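Local atomic coordinates of cysteine desulfurase (PDB entry 6A6E), a protein that probably removes sulfur from cysteine with pyridoxal 5'-phosphate as cofactor, supplying it to the SUF system of a heat-loving, keratin-degrading bacterium. Residues A[325-331]-A[413-418]; A[314-319]-A[401-407]; A[32-38]-A[365-371]; A[156-160]-A[383-387]. All coordinates share one frame; numbering follows the deposited sequence.

Interaction 1. Residues A[325-331]-A[413-418]; sequences KMMELDF and LIEGLK
The F331 ring meets the last turn of segment 413-418 obliquely: its CE2 lies 3.6 Å from the backbone O of L417, and CZ comes 4.0 Å from K418 CA. In the plane of the ring, at its edge, sits OD1 of the preceding D330. With CG set between the backbone N and the carbonyl carbon (chi1 60°), the ring swings across to the helix backbone. Replacing F331 by an alanine would probably open a gap against L417 and K418 and leave the loop after the helix less firmly held there.

The rest of the contact is apolar and illustrates how a thioether packs between branched side chains. The SD of M326 touches two methyls, I414 CD1 and L417 CD1, each at 3.8 Å, and its chain, bent at chi2 and chi3, crosses L417 at about a right angle. L329 adds its CD1 to the same two methyls, 4.0 Å from L417 CD1, while its CD2 meets CE of the extended K418 chain. At the other end K325 contributes its CB, 3.7 Å from I414 CD1, before its chain turns away.

The C-terminal end of helix 308-327 and the loop after it thus pack on helix 407-423, with M326 and L417 both also resting on F348 of strand 345-350 and L417 reaching V358 and L362 of helix 355-366.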
# COMPACT_ATOMS: atom_id res chain seq x y z
N LYS A 325 -30.56 -22.03 -8.14
CA LYS A 325 -31.06 -22.47 -6.88
C LYS A 325 -31.72 -21.33 -6.11
O LYS A 325 -32.69 -21.59 -5.37
CB LYS A 325 -29.96 -23.11 -6.04
CG LYS A 325 -29.43 -24.42 -6.60
CD LYS A 325 -30.58 -25.39 -6.89
CE LYS A 325 -30.06 -26.80 -6.96
NZ LYS A 325 -30.84 -27.60 -7.95
N MET A 326 -31.20 -20.10 -6.26
CA MET A 326 -31.75 -18.97 -5.52
C MET A 326 -33.08 -18.60 -6.10
O MET A 326 -34.00 -18.30 -5.36
CB MET A 326 -30.84 -17.75 -5.48
CG MET A 326 -29.58 -17.98 -4.65
SD MET A 326 -29.82 -18.15 -2.89
CE MET A 326 -30.56 -16.57 -2.65
N MET A 327 -33.19 -18.61 -7.42
CA MET A 327 -34.44 -18.27 -8.08
C MET A 327 -35.59 -19.26 -7.79
O MET A 327 -36.71 -18.93 -8.01
CB MET A 327 -34.25 -18.16 -9.59
CG MET A 327 -33.38 -17.00 -10.04
SD MET A 327 -33.96 -15.46 -9.31
CE MET A 327 -35.38 -15.11 -10.36
N GLU A 328 -35.30 -20.46 -7.30
CA GLU A 328 -36.33 -21.46 -7.01
C GLU A 328 -37.00 -21.19 -5.67
O GLU A 328 -38.07 -21.73 -5.42
CB GLU A 328 -35.73 -22.87 -6.97
CG GLU A 328 -35.46 -23.49 -8.33
CD GLU A 328 -34.60 -24.75 -8.31
OE1 GLU A 328 -34.35 -25.35 -7.23
OE2 GLU A 328 -34.17 -25.16 -9.42
N LEU A 329 -36.35 -20.41 -4.79
CA LEU A 329 -36.85 -20.17 -3.43
C LEU A 329 -37.91 -19.10 -3.48
O LEU A 329 -37.66 -18.01 -3.97
CB LEU A 329 -35.75 -19.71 -2.48
CG LEU A 329 -34.53 -20.60 -2.40
CD1 LEU A 329 -33.51 -20.03 -1.42
CD2 LEU A 329 -34.92 -22.02 -2.05
N ASP A 330 -39.09 -19.41 -2.95
CA ASP A 330 -40.24 -18.53 -3.09
C ASP A 330 -40.22 -17.44 -2.01
O ASP A 330 -40.80 -16.40 -2.22
CB ASP A 330 -41.61 -19.32 -3.20
CG ASP A 330 -41.99 -20.16 -1.94
OD1 ASP A 330 -41.42 -20.00 -0.83
OD2 ASP A 330 -42.93 -21.00 -2.06
N PHE A 331 -39.47 -17.66 -0.93
CA PHE A 331 -39.32 -16.70 0.18
C PHE A 331 -38.07 -15.76 0.10
O PHE A 331 -37.75 -15.08 1.07
CB PHE A 331 -39.23 -17.46 1.48
CG PHE A 331 -38.07 -18.40 1.54
CD1 PHE A 331 -38.17 -19.67 1.02
CD2 PHE A 331 -36.89 -17.99 2.10
CE1 PHE A 331 -37.10 -20.53 1.08
CE2 PHE A 331 -35.82 -18.83 2.16
CZ PHE A 331 -35.92 -20.11 1.67
N LEU A 413 -25.61 -23.46 1.53
CA LEU A 413 -26.20 -22.14 1.63
C LEU A 413 -27.73 -22.28 1.57
O LEU A 413 -28.45 -21.69 2.37
CB LEU A 413 -25.70 -21.21 0.51
CG LEU A 413 -26.50 -19.92 0.32
CD1 LEU A 413 -26.36 -19.04 1.55
CD2 LEU A 413 -26.10 -19.15 -0.91
N ILE A 414 -28.21 -23.05 0.60
CA ILE A 414 -29.68 -23.21 0.34
C ILE A 414 -30.35 -23.87 1.57
O ILE A 414 -31.38 -23.36 2.05
CB ILE A 414 -29.97 -24.01 -0.95
CG1 ILE A 414 -29.43 -23.26 -2.19
CG2 ILE A 414 -31.46 -24.27 -1.15
CD1 ILE A 414 -30.04 -21.92 -2.51
N GLU A 415 -29.75 -24.93 2.09
CA GLU A 415 -30.23 -25.62 3.29
C GLU A 415 -30.31 -24.61 4.45
O GLU A 415 -31.28 -24.57 5.21
CB GLU A 415 -29.28 -26.78 3.66
CG GLU A 415 -29.54 -27.41 5.02
CD GLU A 415 -28.49 -28.45 5.45
OE1 GLU A 415 -27.73 -28.96 4.59
OE2 GLU A 415 -28.41 -28.77 6.67
N GLY A 416 -29.26 -23.78 4.59
CA GLY A 416 -29.25 -22.73 5.59
C GLY A 416 -30.39 -21.75 5.48
O GLY A 416 -31.02 -21.40 6.51
N LEU A 417 -30.67 -21.30 4.27
CA LEU A 417 -31.69 -20.31 4.09
C LEU A 417 -33.09 -20.91 4.43
O LEU A 417 -33.97 -20.20 4.94
CB LEU A 417 -31.71 -19.80 2.63
CG LEU A 417 -30.51 -18.90 2.25
CD1 LEU A 417 -30.55 -18.44 0.79
CD2 LEU A 417 -30.39 -17.68 3.15
N LYS A 418 -33.31 -22.16 4.04
CA LYS A 418 -34.59 -22.84 4.33
C LYS A 418 -34.85 -22.89 5.81
O LYS A 418 -35.97 -22.60 6.24
CB LYS A 418 -34.58 -24.24 3.74
CG LYS A 418 -34.88 -24.15 2.28
CD LYS A 418 -34.64 -25.48 1.58
CE LYS A 418 -35.32 -25.45 0.23
NZ LYS A 418 -34.74 -26.50 -0.62

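Interaction 2. Residues A[314-319]-A[401-407]; sequences HVEELS and VYLYNTK
H314 and L318, one turn apart on helix 308-327, make the closest approach to segment 401-407. With CG anti to the backbone N (chi1 174°), the imidazole of H314 presents NE2 to the turn and donates to N405 O over 3.1 Å, a somewhat bent bond (138°) that lies near the ring plane. L403 O also comes to that edge, 3.0 Å from NE2. The two methyls of L318 divide between the turn and the residue after it: CD1 lies 3.5 Å from Y402 O and against N405 CB, while CD2 rests on T406 C. Before the turn, V401 CG2 packs 4.0 Å from L318 CB, and V315 CG2 reaches the Y402 ring obliquely.

In the second shell, H314 ND1 donates to E317 OE2 at 3.2 Å, nearly straight at 165° and on the anti side of the carboxylate; L318 CG covers one face of the same ring. E317 is itself held by S7 and T8. A type I turn from Y402 to N405 is braced by N405 OD1, which accepts from Y402 N at 2.9 Å on a lone pair in the carbonyl plane. T406 then N-caps helix 407-423, its hydroxyl bonded to D409 N.

The imidazole is therefore tied through both nitrogens, which limits its rotation and lets one buried side chain satisfy a carbonyl of the turn. With NE2 donating to a carbonyl and ND1 to a carboxylate, the ring would probably favour the doubly protonated, cationic form, with E317 as counter-charge.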
# COMPACT_ATOMS: atom_id res chain seq x y z
N HIS A 314 -15.28 -22.58 -14.53
CA HIS A 314 -15.71 -23.10 -13.25
C HIS A 314 -16.56 -22.08 -12.50
O HIS A 314 -17.69 -22.39 -12.08
CB HIS A 314 -14.54 -23.55 -12.42
CG HIS A 314 -14.90 -23.98 -11.03
ND1 HIS A 314 -15.75 -25.04 -10.77
CD2 HIS A 314 -14.49 -23.53 -9.82
CE1 HIS A 314 -15.85 -25.21 -9.47
NE2 HIS A 314 -15.10 -24.31 -8.86
N VAL A 315 -16.05 -20.86 -12.39
CA VAL A 315 -16.82 -19.80 -11.75
C VAL A 315 -18.16 -19.54 -12.47
O VAL A 315 -19.17 -19.33 -11.83
CB VAL A 315 -16.01 -18.48 -11.63
CG1 VAL A 315 -16.87 -17.44 -10.98
CG2 VAL A 315 -14.82 -18.67 -10.71
N GLU A 316 -18.14 -19.60 -13.79
CA GLU A 316 -19.35 -19.48 -14.59
C GLU A 316 -20.37 -20.57 -14.23
O GLU A 316 -21.52 -20.27 -14.00
CB GLU A 316 -18.98 -19.53 -16.07
CG GLU A 316 -20.10 -19.32 -17.04
CD GLU A 316 -19.56 -18.91 -18.41
OE1 GLU A 316 -18.86 -19.73 -19.04
OE2 GLU A 316 -19.81 -17.75 -18.83
N GLU A 317 -19.94 -21.80 -14.11
CA GLU A 317 -20.90 -22.88 -13.81
C GLU A 317 -21.38 -22.77 -12.36
O GLU A 317 -22.55 -23.02 -12.06
CB GLU A 317 -20.33 -24.28 -14.16
CG GLU A 317 -19.57 -24.98 -13.04
CD GLU A 317 -18.73 -26.19 -13.51
OE1 GLU A 317 -19.12 -26.75 -14.59
OE2 GLU A 317 -17.71 -26.54 -12.80
N LEU A 318 -20.50 -22.37 -11.44
CA LEU A 318 -20.95 -22.14 -10.08
C LEU A 318 -21.97 -21.04 -10.03
O LEU A 318 -22.93 -21.17 -9.31
CB LEU A 318 -19.80 -21.75 -9.16
CG LEU A 318 -18.83 -22.83 -8.80
CD1 LEU A 318 -17.69 -22.18 -8.02
CD2 LEU A 318 -19.55 -23.88 -7.97
N SER A 319 -21.74 -19.97 -10.77
CA SER A 319 -22.63 -18.82 -10.80
C SER A 319 -24.01 -19.17 -11.30
O SER A 319 -25.02 -18.68 -10.75
CB SER A 319 -22.11 -17.68 -11.69
OG SER A 319 -20.84 -17.25 -11.28
N VAL A 401 -19.14 -16.47 -5.17
CA VAL A 401 -18.39 -17.70 -5.41
C VAL A 401 -17.05 -17.41 -6.08
O VAL A 401 -16.90 -16.40 -6.79
CB VAL A 401 -19.17 -18.73 -6.28
CG1 VAL A 401 -20.37 -19.25 -5.55
CG2 VAL A 401 -19.68 -18.11 -7.59
N TYR A 402 -16.11 -18.34 -5.87
CA TYR A 402 -14.82 -18.26 -6.55
C TYR A 402 -14.22 -19.68 -6.67
O TYR A 402 -14.92 -20.69 -6.47
CB TYR A 402 -13.87 -17.28 -5.78
CG TYR A 402 -12.69 -16.77 -6.63
CD1 TYR A 402 -12.90 -16.21 -7.87
CD2 TYR A 402 -11.40 -16.80 -6.16
CE1 TYR A 402 -11.87 -15.72 -8.64
CE2 TYR A 402 -10.35 -16.31 -6.93
CZ TYR A 402 -10.59 -15.78 -8.18
OH TYR A 402 -9.55 -15.30 -8.93
N LEU A 403 -12.93 -19.74 -6.99
CA LEU A 403 -12.27 -20.92 -7.50
C LEU A 403 -12.50 -22.20 -6.70
O LEU A 403 -12.82 -23.26 -7.29
CB LEU A 403 -10.75 -20.66 -7.55
CG LEU A 403 -9.87 -21.83 -7.97
CD1 LEU A 403 -10.31 -22.24 -9.36
CD2 LEU A 403 -8.41 -21.49 -7.97
N TYR A 404 -12.27 -22.10 -5.39
CA TYR A 404 -12.27 -23.19 -4.45
C TYR A 404 -13.72 -23.48 -3.92
O TYR A 404 -13.89 -24.24 -2.97
CB TYR A 404 -11.29 -22.88 -3.26
CG TYR A 404 -11.37 -21.40 -2.82
CD1 TYR A 404 -12.56 -20.87 -2.27
CD2 TYR A 404 -10.31 -20.53 -3.06
CE1 TYR A 404 -12.67 -19.52 -1.94
CE2 TYR A 404 -10.40 -19.15 -2.76
CZ TYR A 404 -11.57 -18.65 -2.20
OH TYR A 404 -11.68 -17.34 -1.94
N ASN A 405 -14.74 -22.87 -4.47
CA ASN A 405 -16.11 -23.21 -4.08
C ASN A 405 -16.66 -24.40 -4.91
O ASN A 405 -16.16 -24.71 -5.99
CB ASN A 405 -17.07 -22.02 -4.19
CG ASN A 405 -16.84 -20.97 -3.12
OD1 ASN A 405 -16.64 -19.78 -3.45
ND2 ASN A 405 -16.84 -21.37 -1.82
N THR A 406 -17.68 -25.05 -4.37
CA THR A 406 -18.31 -26.24 -4.99
C THR A 406 -19.81 -26.10 -5.05
O THR A 406 -20.41 -25.19 -4.43
CB THR A 406 -18.00 -27.52 -4.18
OG1 THR A 406 -18.66 -27.46 -2.91
CG2 THR A 406 -16.49 -27.72 -4.02
N LYS A 407 -20.45 -26.97 -5.81
CA LYS A 407 -21.89 -27.00 -5.79
C LYS A 407 -22.41 -27.43 -4.46
O LYS A 407 -23.43 -26.94 -4.02
CB LYS A 407 -22.42 -27.92 -6.87
CG LYS A 407 -22.35 -27.23 -8.21
CD LYS A 407 -22.77 -28.18 -9.30
CE LYS A 407 -23.06 -27.43 -10.59
NZ LYS A 407 -22.49 -28.25 -11.68

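Interaction 3. Residues A[32-38]-A[365-371]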
# COMPACT_ATOMS: atom_id res chain seq x y z
N LYS A 32 -19.10 -27.39 11.91
CA LYS A 32 -19.34 -27.49 10.45
C LYS A 32 -18.18 -26.84 9.64
O LYS A 32 -17.62 -25.80 10.03
CB LYS A 32 -20.64 -26.82 10.10
CG LYS A 32 -21.81 -27.41 10.85
CD LYS A 32 -23.10 -26.93 10.29
CE LYS A 32 -24.27 -27.61 10.98
NZ LYS A 32 -25.43 -27.47 10.05
N ARG A 33 -17.84 -27.47 8.52
CA ARG A 33 -16.76 -26.96 7.71
C ARG A 33 -17.13 -25.56 7.20
O ARG A 33 -18.31 -25.21 6.98
CB ARG A 33 -16.41 -27.89 6.55
CG ARG A 33 -17.45 -27.88 5.44
CD ARG A 33 -17.16 -28.88 4.31
NE ARG A 33 -18.21 -28.79 3.29
CZ ARG A 33 -18.23 -27.93 2.28
NH1 ARG A 33 -17.20 -27.08 2.10
NH2 ARG A 33 -19.26 -27.91 1.44
N LEU A 34 -16.07 -24.79 7.01
CA LEU A 34 -16.17 -23.43 6.48
C LEU A 34 -16.68 -23.50 5.08
O LEU A 34 -16.12 -24.15 4.22
CB LEU A 34 -14.79 -22.71 6.54
CG LEU A 34 -14.76 -21.37 5.76
CD1 LEU A 34 -15.72 -20.35 6.40
CD2 LEU A 34 -13.33 -20.84 5.69
N VAL A 35 -17.78 -22.82 4.85
CA VAL A 35 -18.29 -22.64 3.52
C VAL A 35 -18.12 -21.13 3.17
O VAL A 35 -18.96 -20.31 3.52
CB VAL A 35 -19.77 -23.10 3.41
CG1 VAL A 35 -20.33 -22.72 2.07
CG2 VAL A 35 -19.85 -24.63 3.56
N TYR A 36 -17.07 -20.80 2.43
CA TYR A 36 -16.67 -19.37 2.26
C TYR A 36 -17.31 -18.79 1.03
O TYR A 36 -16.90 -19.08 -0.09
CB TYR A 36 -15.15 -19.21 2.22
CG TYR A 36 -14.71 -17.76 2.24
CD1 TYR A 36 -14.63 -17.06 3.43
CD2 TYR A 36 -14.45 -17.08 1.08
CE1 TYR A 36 -14.28 -15.72 3.46
CE2 TYR A 36 -14.01 -15.75 1.11
CZ TYR A 36 -13.95 -15.07 2.28
OH TYR A 36 -13.54 -13.76 2.33
N LEU A 37 -18.35 -17.99 1.27
CA LEU A 37 -19.10 -17.32 0.19
C LEU A 37 -19.08 -15.77 0.30
O LEU A 37 -20.08 -15.09 -0.08
CB LEU A 37 -20.55 -17.84 0.10
CG LEU A 37 -20.69 -19.35 -0.17
CD1 LEU A 37 -22.14 -19.74 -0.08
CD2 LEU A 37 -20.17 -19.74 -1.54
N ASP A 38 -17.95 -15.23 0.77
CA ASP A 38 -17.75 -13.76 0.84
C ASP A 38 -16.56 -13.34 -0.04
O ASP A 38 -15.81 -12.41 0.27
CB ASP A 38 -17.49 -13.35 2.26
CG ASP A 38 -17.67 -11.85 2.48
OD1 ASP A 38 -18.40 -11.20 1.66
OD2 ASP A 38 -17.11 -11.36 3.50
N ASN A 365 -24.61 -21.28 12.64
CA ASN A 365 -25.30 -22.58 12.58
C ASN A 365 -25.00 -23.38 11.34
O ASN A 365 -25.30 -24.56 11.34
CB ASN A 365 -26.81 -22.39 12.74
CG ASN A 365 -27.14 -21.67 14.05
OD1 ASN A 365 -27.33 -20.46 14.09
ND2 ASN A 365 -27.09 -22.40 15.14
N PHE A 366 -24.40 -22.78 10.29
CA PHE A 366 -24.06 -23.54 9.07
C PHE A 366 -22.63 -23.35 8.55
O PHE A 366 -22.27 -23.94 7.57
CB PHE A 366 -25.03 -23.23 7.96
CG PHE A 366 -26.41 -23.66 8.25
CD1 PHE A 366 -27.27 -22.82 8.98
CD2 PHE A 366 -26.86 -24.88 7.79
CE1 PHE A 366 -28.57 -23.24 9.26
CE2 PHE A 366 -28.14 -25.31 8.08
CZ PHE A 366 -29.01 -24.50 8.81
N GLY A 367 -21.83 -22.56 9.25
CA GLY A 367 -20.42 -22.30 8.87
C GLY A 367 -20.23 -21.53 7.54
O GLY A 367 -19.12 -21.49 6.98
N VAL A 368 -21.31 -20.92 7.08
CA VAL A 368 -21.40 -20.26 5.80
C VAL A 368 -21.10 -18.76 6.05
O VAL A 368 -21.83 -18.10 6.81
CB VAL A 368 -22.82 -20.42 5.23
CG1 VAL A 368 -23.04 -19.58 3.97
CG2 VAL A 368 -23.09 -21.88 4.90
N ALA A 369 -20.06 -18.26 5.36
CA ALA A 369 -19.65 -16.85 5.36
C ALA A 369 -20.31 -16.09 4.25
O ALA A 369 -20.09 -16.41 3.12
CB ALA A 369 -18.12 -16.76 5.25
N THR A 370 -21.15 -15.12 4.59
CA THR A 370 -21.79 -14.21 3.66
C THR A 370 -21.70 -12.83 4.23
O THR A 370 -21.20 -12.63 5.35
CB THR A 370 -23.30 -14.50 3.47
OG1 THR A 370 -23.98 -14.31 4.71
CG2 THR A 370 -23.51 -15.93 2.98
N ARG A 371 -22.16 -11.83 3.48
CA ARG A 371 -22.10 -10.47 3.94
C ARG A 371 -23.45 -9.79 3.81
O ARG A 371 -24.13 -9.92 2.81
CB ARG A 371 -21.06 -9.72 3.10
CG ARG A 371 -20.72 -8.29 3.54
CD ARG A 371 -19.42 -7.82 2.85
NE ARG A 371 -18.28 -8.46 3.44
CZ ARG A 371 -17.50 -7.97 4.37
NH1 ARG A 371 -17.61 -6.71 4.77
NH2 ARG A 371 -16.58 -8.75 4.84
O HOH W 1 -20.70 -26.18 6.63
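Strands 32-36 and 368-373 run parallel here, V35 pairing with V368 and Y36 with A369, and three backbone bonds stitch them: V35 N to G367 O (2.8 Å), A369 N to V35 O (3.0 Å) and L37 N to A369 O.

V35 and V368 lie side by side on one face, V35 CB 3.8 Å from V368 CG2, while Y36 CD1 comes obliquely to the A369 methyl on the other face. G367, just past helix 355-366, has positive phi; a CB there would clash with R33 O. Beside it, a water donates to both R33 O and F366 O, and the extended K32 chain runs alongside F366 to a weak bond from NZ to N365 O.

Beyond the strand pairing, R371 grips D38 side-on. Its NE and NH2 both donate to the syn lone pair of OD2, at 3.1 Å and 3.0 Å, and NE sends a weak branch to OD1. The carboxylate and guanidinium planes are only 15° apart; a bend at chi3 (-74°) turns the guanidinium edge toward the carboxylate. H69 of the second subunit also donates to OD2. A methionine in place of R371 would remove both donors and is likely to cost the D38 carboxylate its close cationic partner and leave it less firmly fixed.

The parallel pair brings the N-terminal strand into the mixed sheet of the smaller domain, as in class-V aminotransferase-like folds, and carries D38 and R371 to the subunit interface, where L71 of the second subunit packs on L34 and Y36.

Interaction 4. Residues A[156-160]-A[383-387]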
# COMPACT_ATOMS: atom_id res chain seq x y z
N ALA A 156 -29.81 3.02 -13.60
CA ALA A 156 -30.11 1.63 -13.51
C ALA A 156 -31.61 1.46 -13.38
O ALA A 156 -32.28 2.41 -12.96
CB ALA A 156 -29.46 1.05 -12.28
N ASP A 157 -32.11 0.26 -13.69
CA ASP A 157 -33.52 0.02 -13.55
C ASP A 157 -33.78 -0.43 -12.09
O ASP A 157 -32.86 -0.42 -11.23
CB ASP A 157 -34.07 -0.96 -14.64
CG ASP A 157 -33.69 -2.42 -14.42
OD1 ASP A 157 -33.12 -2.77 -13.35
OD2 ASP A 157 -34.00 -3.26 -15.31
N GLU A 158 -35.01 -0.87 -11.84
CA GLU A 158 -35.48 -0.99 -10.49
C GLU A 158 -35.00 -2.30 -9.88
O GLU A 158 -35.15 -2.50 -8.70
CB GLU A 158 -37.01 -0.80 -10.41
CG GLU A 158 -37.85 -1.93 -10.95
CD GLU A 158 -39.37 -1.68 -10.78
OE1 GLU A 158 -39.82 -0.52 -10.50
OE2 GLU A 158 -40.11 -2.67 -10.91
N LYS A 159 -34.37 -3.15 -10.71
CA LYS A 159 -33.65 -4.33 -10.24
C LYS A 159 -32.09 -4.07 -10.19
O LYS A 159 -31.31 -4.97 -9.93
CB LYS A 159 -34.01 -5.54 -11.11
CG LYS A 159 -35.33 -6.23 -10.75
CD LYS A 159 -35.20 -7.05 -9.47
CE LYS A 159 -36.45 -7.88 -9.16
NZ LYS A 159 -36.29 -8.57 -7.83
N GLY A 160 -31.68 -2.85 -10.48
CA GLY A 160 -30.28 -2.47 -10.50
C GLY A 160 -29.52 -2.75 -11.79
O GLY A 160 -28.33 -2.68 -11.81
N VAL A 383 -32.04 2.88 -5.28
CA VAL A 383 -32.56 2.33 -6.51
C VAL A 383 -33.24 0.99 -6.29
O VAL A 383 -34.31 0.75 -6.81
CB VAL A 383 -31.44 2.22 -7.59
CG1 VAL A 383 -31.93 1.55 -8.88
CG2 VAL A 383 -30.84 3.60 -7.86
N LEU A 384 -32.64 0.07 -5.55
CA LEU A 384 -33.26 -1.26 -5.36
C LEU A 384 -34.59 -1.21 -4.53
O LEU A 384 -35.48 -2.05 -4.70
CB LEU A 384 -32.30 -2.24 -4.71
CG LEU A 384 -30.97 -2.49 -5.42
CD1 LEU A 384 -30.12 -3.44 -4.60
CD2 LEU A 384 -31.21 -3.09 -6.78
N ALA A 385 -34.66 -0.24 -3.64
CA ALA A 385 -35.80 -0.07 -2.79
C ALA A 385 -37.05 0.17 -3.64
O ALA A 385 -38.06 -0.45 -3.40
CB ALA A 385 -35.56 1.09 -1.85
N LYS A 386 -36.95 0.99 -4.69
CA LYS A 386 -38.09 1.25 -5.57
C LYS A 386 -38.64 0.01 -6.22
O LYS A 386 -39.84 -0.10 -6.35
CB LYS A 386 -37.77 2.28 -6.63
CG LYS A 386 -37.45 3.67 -6.10
CD LYS A 386 -37.28 4.61 -7.29
CE LYS A 386 -36.17 5.62 -7.08
NZ LYS A 386 -36.50 6.55 -5.97
N GLY A 387 -37.82 -0.95 -6.59
CA GLY A 387 -38.35 -2.20 -7.15
C GLY A 387 -38.64 -3.32 -6.19
O GLY A 387 -39.08 -4.38 -6.60
O HOH W 2 -35.26 -4.04 -6.54
O HOH W 3 -36.79 -6.37 -6.18
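Van der Waals contacts carry most of the junction between V383, L384 and the turn at 156-160. V383 points CG1, anti to its own backbone N (chi1 176°), at the turn's carbonyl side, 3.2 Å from D157 O and 4.2 Å from the A156 methyl. L384 comes from the next position on the helix: its CD2 rests 3.7 Å from K159 C and equally near G160 N. The E158 side chain runs outward past G387, its CB and CG each near the glycine CA.

Of the weak polar contacts, one is a CA-H...O approach, G387 CA to E158 O at 3.6 Å. The absence of a side chain permits this, since a CB on G387 would collide with that same oxygen.

Direct hydrogen bonds do not cross; water replaces them. One molecule donates to both E158 O and L384 O, 2.7 Å from each, and so links the turn to helix 378-387. A second accepts from K159 NZ at 2.8 Å and donates weakly to G387 O. K159 NZ also bonds V334 O.

Within the loop, D157 OD1 accepts from K159 N (2.9 Å) from above the carboxylate plane, while G160 N bonds D157 O.

The loop is thus an Asx turn superposed on a type I beta turn, with G160, at positive phi, as its fourth and last residue. It leads from strand 150-154, an edge strand of the larger seven-stranded sheet, toward helix 164-173, and seats helix 378-387 against that sheet's domain, with F271 of the second subunit packed on V383.

In the fold
From the N terminus, strand 32-36 comes first; interaction 3 joins it to 365-371 across 326 residues and so draws the chain's start into the six-stranded sheet. The loop at 156-160, beside the seven-stranded sheet, waits until 383-387 for its partner in interaction 4. Helix 308-327 then supplies 314-319 to interaction 2 and its C-terminal end to interaction 1, whose partners, 401-407 and 413-418, follow in the same order. Every pair of contacts crosses; none nests. Interaction 3 touches both 1 and 2, through L37 against L413 and V401 and through N405 ND2 near Y36 O, whereas interaction 4 stands apart, linking the two domains.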